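Local structure of eukaryotic initiation factor 4F subunit P150 (Saccharomyces cerevisiae, 2VSO) at residues Q81-A86 and L174-F179; I180-R185 and L221-E226. The protein serves, through this middle eIF4A-binding MIF4G domain and others, as the scaffold subunit of the cap-binding eIF4F complex, stimulating translation by interacting with the polyadenylate-binding protein. One frame throughout, in Å; residues are numbered along the deposited sequence.

Contact 1: residues Q81-A86 and L174-F179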
loop_
_atom_site.group_PDB
_atom_site.type_symbol
_atom_site.label_atom_id
_atom_site.label_comp_id
_atom_site.label_asym_id
_atom_site.label_seq_id
_atom_site.Cartn_x
_atom_site.Cartn_y
_atom_site.Cartn_z
ATOM N N GLN C 81 4.734 -25.414 1.025
ATOM C CA GLN C 81 4.453 -24.328 1.943
ATOM C C GLN C 81 4.925 -22.986 1.396
ATOM O O GLN C 81 4.342 -21.948 1.709
ATOM C CB GLN C 81 5.119 -24.587 3.287
ATOM C CG GLN C 81 4.331 -25.467 4.209
ATOM C CD GLN C 81 4.999 -25.591 5.563
ATOM O OE1 GLN C 81 5.095 -24.618 6.312
ATOM N NE2 GLN C 81 5.466 -26.793 5.885
ATOM N N ILE C 82 5.989 -23.009 0.599
ATOM C CA ILE C 82 6.496 -21.793 -0.016
ATOM C C ILE C 82 5.497 -21.314 -1.047
ATOM O O ILE C 82 5.280 -20.114 -1.195
ATOM C CB ILE C 82 7.866 -21.989 -0.689
ATOM C CG1 ILE C 82 8.929 -22.314 0.357
ATOM C CG2 ILE C 82 8.258 -20.728 -1.438
ATOM C CD1 ILE C 82 10.296 -22.570 -0.222
ATOM N N PHE C 83 4.879 -22.258 -1.749
ATOM C CA PHE C 83 3.829 -21.921 -2.709
ATOM C C PHE C 83 2.594 -21.353 -2.030
ATOM O O PHE C 83 2.025 -20.362 -2.488
ATOM C CB PHE C 83 3.435 -23.122 -3.561
ATOM C CG PHE C 83 4.240 -23.269 -4.812
ATOM C CD1 PHE C 83 3.645 -23.133 -6.055
ATOM C CD2 PHE C 83 5.597 -23.545 -4.754
ATOM C CE1 PHE C 83 4.387 -23.286 -7.219
ATOM C CE2 PHE C 83 6.344 -23.681 -5.916
ATOM C CZ PHE C 83 5.738 -23.547 -7.148
ATOM N N LEU C 84 2.170 -21.981 -0.942
ATOM C CA LEU C 84 1.019 -21.477 -0.205
ATOM C C LEU C 84 1.286 -20.042 0.280
ATOM O O LEU C 84 0.416 -19.180 0.183
ATOM C CB LEU C 84 0.665 -22.417 0.952
ATOM C CG LEU C 84 0.235 -23.833 0.535
ATOM C CD1 LEU C 84 0.048 -24.730 1.737
ATOM C CD2 LEU C 84 -1.029 -23.812 -0.289
ATOM N N LYS C 85 2.494 -19.790 0.782
ATOM C CA LYS C 85 2.904 -18.452 1.194
ATOM C C LYS C 85 2.929 -17.499 0.010
ATOM O O LYS C 85 2.370 -16.412 0.074
ATOM C CB LYS C 85 4.292 -18.468 1.839
ATOM C CG LYS C 85 4.326 -18.006 3.303
ATOM C CD LYS C 85 4.061 -16.516 3.409
ATOM C CE LYS C 85 3.449 -16.128 4.737
ATOM N NZ LYS C 85 4.457 -15.745 5.758
ATOM N N ALA C 86 3.583 -17.911 -1.069
ATOM C CA ALA C 86 3.739 -17.050 -2.232
ATOM C C ALA C 86 2.392 -16.628 -2.817
ATOM O O ALA C 86 2.220 -15.484 -3.231
ATOM C CB ALA C 86 4.608 -17.736 -3.295
ATOM N N LEU C 174 -4.706 -16.261 -8.863
ATOM C CA LEU C 174 -3.988 -15.163 -9.509
ATOM C C LEU C 174 -2.639 -14.889 -8.847
ATOM O O LEU C 174 -1.693 -14.509 -9.508
ATOM C CB LEU C 174 -4.854 -13.895 -9.547
ATOM C CG LEU C 174 -5.989 -14.094 -10.548
ATOM C CD1 LEU C 174 -6.753 -12.815 -10.832
ATOM C CD2 LEU C 174 -5.395 -14.681 -11.832
ATOM N N GLY C 175 -2.563 -15.069 -7.535
ATOM C CA GLY C 175 -1.297 -14.964 -6.847
ATOM C C GLY C 175 -0.327 -16.020 -7.366
ATOM O O GLY C 175 0.880 -15.788 -7.439
ATOM N N LEU C 176 -0.860 -17.180 -7.733
ATOM C CA LEU C 176 -0.032 -18.249 -8.273
ATOM C C LEU C 176 0.486 -17.964 -9.680
ATOM O O LEU C 176 1.674 -18.139 -9.937
ATOM C CB LEU C 176 -0.765 -19.583 -8.239
ATOM C CG LEU C 176 -0.167 -20.640 -9.158
ATOM C CD1 LEU C 176 0.992 -21.381 -8.476
ATOM C CD2 LEU C 176 -1.265 -21.588 -9.591
ATOM N N VAL C 177 -0.391 -17.530 -10.587
ATOM C CA VAL C 177 0.041 -17.194 -11.946
ATOM C C VAL C 177 1.173 -16.201 -11.841
ATOM O O VAL C 177 2.134 -16.228 -12.613
ATOM C CB VAL C 177 -1.070 -16.562 -12.804
ATOM C CG1 VAL C 177 -2.202 -17.556 -13.049
ATOM C CG2 VAL C 177 -1.585 -15.359 -12.131
ATOM N N ARG C 178 1.060 -15.333 -10.846
ATOM C CA ARG C 178 2.058 -14.320 -10.610
ATOM C C ARG C 178 3.362 -14.955 -10.194
ATOM O O ARG C 178 4.433 -14.568 -10.661
ATOM C CB ARG C 178 1.580 -13.368 -9.522
ATOM C CG ARG C 178 2.696 -12.558 -8.958
ATOM C CD ARG C 178 2.217 -11.331 -8.243
ATOM N NE ARG C 178 3.317 -10.388 -8.311
ATOM C CZ ARG C 178 3.242 -9.107 -8.001
ATOM N NH1 ARG C 178 2.098 -8.593 -7.577
ATOM N NH2 ARG C 178 4.320 -8.349 -8.116
ATOM N N PHE C 179 3.247 -15.936 -9.306
ATOM C CA PHE C 179 4.385 -16.650 -8.760
ATOM C C PHE C 179 5.062 -17.519 -9.814
ATOM O O PHE C 179 6.288 -17.597 -9.866
ATOM C CB PHE C 179 3.933 -17.482 -7.572
ATOM C CG PHE C 179 5.044 -18.182 -6.871
ATOM C CD1 PHE C 179 6.105 -17.479 -6.350
ATOM C CD2 PHE C 179 5.019 -19.558 -6.721
ATOM C CE1 PHE C 179 7.131 -18.128 -5.691
ATOM C CE2 PHE C 179 6.042 -20.210 -6.063
ATOM C CZ PHE C 179 7.098 -19.491 -5.545
#
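A T-shaped aromatic pair, Phe-83 with Phe-179, joins helix 73-88 to helix 163-185 in the buried interior of the all-helical MIF4G domain. Phe-179 is the edge partner: its CE2 stands over the middle of the Phe-83 ring, 3.5 Å from Phe-83 CE2 at the nearest. The centroids of the two rings are 4.7 Å apart, and their planes stand at 89°. CG of Phe-179 lies anti to the backbone N (chi1 -176°), which carries the ring over to helix 73-88. There Ala-86 CB lies over one face of the Phe-179 ring in a CH-pi contact, 3.4 Å from the ring centroid. The small methyl lets the backbones approach, with CA of Ala-86 and CA of Phe-179 6.6 Å apart. The MIF4G domain is built from HEAT-type helical hairpins, and here the two helix segments cross steeply, at 114°, their axes 9.6 Å apart. Leu-176 adds a methyl at the edge of the Phe-83 ring, CD1 to Phe-83 CD1 4.0 Å, while Ile-82 CG2 makes a looser apolar contact with Phe-179 CZ. With an alanine in place of Phe-83, the edge of Phe-179 would probably lose the aromatic face it points at, leaving a gap beside Leu-176. Beyond these two helices, Phe-83 also packs on Leu-129 and Cys-133 of helix 122-139, and Phe-179 reaches Ser-93 of helix 93-106.

Contact 2: residues I180-R185 and L221-E226; sequences IGFLYR and LNTVGE
Tyr-184 and Val-224 make the apolar side of this contact, and Thr-223 meets Phe-182 and Arg-185 on the other. At Val-224 the methyl CG2 lies in the plane of the tyrosine ring, against its edge at CD1, and CG1 is 3.8 Å from Tyr-184 CE1. CG of Tyr-184 is anti to the backbone N (chi1 172°), which swings the ring out toward helix 211-228. Thr-223 presents its methyl: CG2 lies 3.7 Å from Phe-182 CE2 and 3.9 Å from Arg-185 NE, with both of these side chains running nearly at right angles to the threonine. The bent arginine chain folds back so that Phe-182 CD2 lies above one face of the guanidinium, displaced toward its rim. Gly-181, lacking a side chain, brings the backbones together, its CA 6.2 Å from CA of Val-224. The segments share no hydrogen bond; Thr-223 OG1 bonds to Glu-219 O one turn back, and Tyr-184 OH to Asp-231 OD2. Helix 163-185 packs on helix 211-228 here with the segments running in the same N-to-C sense, inclined at 35°, their axes 9.1 Å apart. Met-194 of helix 191-206 touches both Tyr-184 and Val-224, while Phe-182 turns to Ser-94 and Ala-97 of helix 93-106.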
loop_
_atom_site.group_PDB
_atom_site.type_symbol
_atom_site.label_atom_id
_atom_site.label_comp_id
_atom_site.label_asym_id
_atom_site.label_seq_id
_atom_site.Cartn_x
_atom_site.Cartn_y
_atom_site.Cartn_z
ATOM N N ILE C 180 4.254 -18.152 -10.654
ATOM C CA ILE C 180 4.766 -18.845 -11.819
ATOM C C ILE C 180 5.680 -17.916 -12.604
ATOM O O ILE C 180 6.770 -18.324 -13.037
ATOM C CB ILE C 180 3.642 -19.270 -12.781
ATOM C CG1 ILE C 180 2.652 -20.220 -12.112
ATOM C CG2 ILE C 180 4.229 -19.864 -14.044
ATOM C CD1 ILE C 180 3.265 -21.413 -11.481
ATOM N N GLY C 181 5.215 -16.675 -12.804
ATOM C CA GLY C 181 5.901 -15.705 -13.642
ATOM C C GLY C 181 7.271 -15.343 -13.101
ATOM O O GLY C 181 8.198 -15.077 -13.849
ATOM N N PHE C 182 7.388 -15.338 -11.782
ATOM C CA PHE C 182 8.659 -15.103 -11.111
ATOM C C PHE C 182 9.587 -16.323 -11.044
ATOM O O PHE C 182 10.793 -16.178 -10.909
ATOM C CB PHE C 182 8.410 -14.545 -9.712
ATOM C CG PHE C 182 7.999 -13.096 -9.705
ATOM C CD1 PHE C 182 6.945 -12.660 -8.916
ATOM C CD2 PHE C 182 8.668 -12.168 -10.494
ATOM C CE1 PHE C 182 6.566 -11.324 -8.911
ATOM C CE2 PHE C 182 8.300 -10.817 -10.492
ATOM C CZ PHE C 182 7.248 -10.394 -9.703
ATOM N N LEU C 183 9.025 -17.520 -11.138
ATOM C CA LEU C 183 9.823 -18.734 -11.187
ATOM C C LEU C 183 10.353 -18.933 -12.601
ATOM O O LEU C 183 11.511 -19.263 -12.808
ATOM C CB LEU C 183 8.959 -19.931 -10.793
ATOM C CG LEU C 183 8.338 -19.895 -9.402
ATOM C CD1 LEU C 183 7.307 -20.987 -9.247
ATOM C CD2 LEU C 183 9.402 -19.979 -8.329
ATOM N N TYR C 184 9.472 -18.740 -13.571
ATOM C CA TYR C 184 9.835 -18.842 -14.970
ATOM C C TYR C 184 10.990 -17.901 -15.280
ATOM O O TYR C 184 11.928 -18.270 -15.976
ATOM C CB TYR C 184 8.616 -18.514 -15.843
ATOM C CG TYR C 184 8.903 -18.408 -17.328
ATOM C CD1 TYR C 184 8.901 -17.163 -17.968
ATOM C CD2 TYR C 184 9.168 -19.542 -18.095
ATOM C CE1 TYR C 184 9.160 -17.044 -19.338
ATOM C CE2 TYR C 184 9.430 -19.436 -19.465
ATOM C CZ TYR C 184 9.432 -18.180 -20.077
ATOM O OH TYR C 184 9.684 -18.062 -21.418
ATOM N N ARG C 185 10.919 -16.691 -14.735
ATOM C CA ARG C 185 11.907 -15.661 -15.020
ATOM C C ARG C 185 13.308 -15.993 -14.505
ATOM O O ARG C 185 14.304 -15.544 -15.064
ATOM C CB ARG C 185 11.446 -14.332 -14.448
ATOM C CG ARG C 185 12.213 -13.154 -14.981
ATOM C CD ARG C 185 12.724 -12.297 -13.861
ATOM N NE ARG C 185 11.827 -11.211 -13.507
ATOM C CZ ARG C 185 11.921 -10.521 -12.373
ATOM N NH1 ARG C 185 12.860 -10.826 -11.483
ATOM N NH2 ARG C 185 11.072 -9.531 -12.122
ATOM N N LEU C 221 2.815 -10.242 -18.382
ATOM C CA LEU C 221 3.480 -9.804 -19.596
ATOM C C LEU C 221 4.630 -8.814 -19.343
ATOM O O LEU C 221 5.616 -8.791 -20.079
ATOM C CB LEU C 221 2.464 -9.198 -20.546
ATOM C CG LEU C 221 1.541 -10.228 -21.162
ATOM C CD1 LEU C 221 0.303 -9.546 -21.698
ATOM C CD2 LEU C 221 2.281 -10.977 -22.244
ATOM N N ASN C 222 4.511 -7.984 -18.316
ATOM C CA ASN C 222 5.617 -7.095 -18.001
ATOM C C ASN C 222 6.794 -7.840 -17.392
ATOM O O ASN C 222 7.946 -7.532 -17.674
ATOM C CB ASN C 222 5.169 -5.930 -17.115
ATOM C CG ASN C 222 4.604 -4.776 -17.922
ATOM O OD1 ASN C 222 5.274 -4.224 -18.797
ATOM N ND2 ASN C 222 3.366 -4.407 -17.635
ATOM N N THR C 223 6.492 -8.838 -16.573
ATOM C CA THR C 223 7.514 -9.652 -15.938
ATOM C C THR C 223 8.223 -10.617 -16.898
ATOM O O THR C 223 9.431 -10.796 -16.820
ATOM C CB THR C 223 6.920 -10.459 -14.765
ATOM O OG1 THR C 223 6.446 -9.556 -13.766
ATOM C CG2 THR C 223 7.972 -11.388 -14.136
ATOM N N VAL C 224 7.478 -11.196 -17.828
ATOM C CA VAL C 224 7.907 -12.418 -18.497
ATOM C C VAL C 224 7.681 -12.387 -20.008
ATOM O O VAL C 224 8.104 -13.292 -20.721
ATOM C CB VAL C 224 7.108 -13.572 -17.822
ATOM C CG1 VAL C 224 6.359 -14.487 -18.767
ATOM C CG2 VAL C 224 7.826 -14.185 -16.645
ATOM N N GLY C 225 7.022 -11.334 -20.486
ATOM C CA GLY C 225 6.645 -11.217 -21.888
ATOM C C GLY C 225 7.794 -11.269 -22.885
ATOM O O GLY C 225 7.708 -11.963 -23.889
ATOM N N GLU C 226 8.868 -10.529 -22.622
ATOM C CA GLU C 226 10.029 -10.552 -23.500
ATOM C C GLU C 226 10.644 -11.941 -23.578
ATOM O O GLU C 226 10.805 -12.487 -24.656
ATOM C CB GLU C 226 11.094 -9.548 -23.056
ATOM C CG GLU C 226 12.243 -9.446 -24.063
ATOM C CD GLU C 226 13.245 -8.336 -23.752
ATOM O OE1 GLU C 226 13.034 -7.570 -22.787
ATOM O OE2 GLU C 226 14.252 -8.228 -24.484
#

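In the fold
After helices 33-45 and 52-64 comes helix 73-88, which supplies the first half of contact 1; the chain then passes through helices 93-106 and 122-139 before helix 163-185 returns to it, closing contact 1 across 87 intervening residues. Contact 2 opens directly afterwards, on the C-terminal part of the same helix, and closes across 35 intervening residues, once helix 191-206 has been traversed and helix 211-228 comes alongside. The two loops therefore follow in series, neither nesting nor crossing. Helix 163-185 links them, binding the earlier helices to the later ones; the contact centres are about 14 Å apart. They also touch directly, where Phe-83 CZ packs 3.7 Å from Leu-183 CD1.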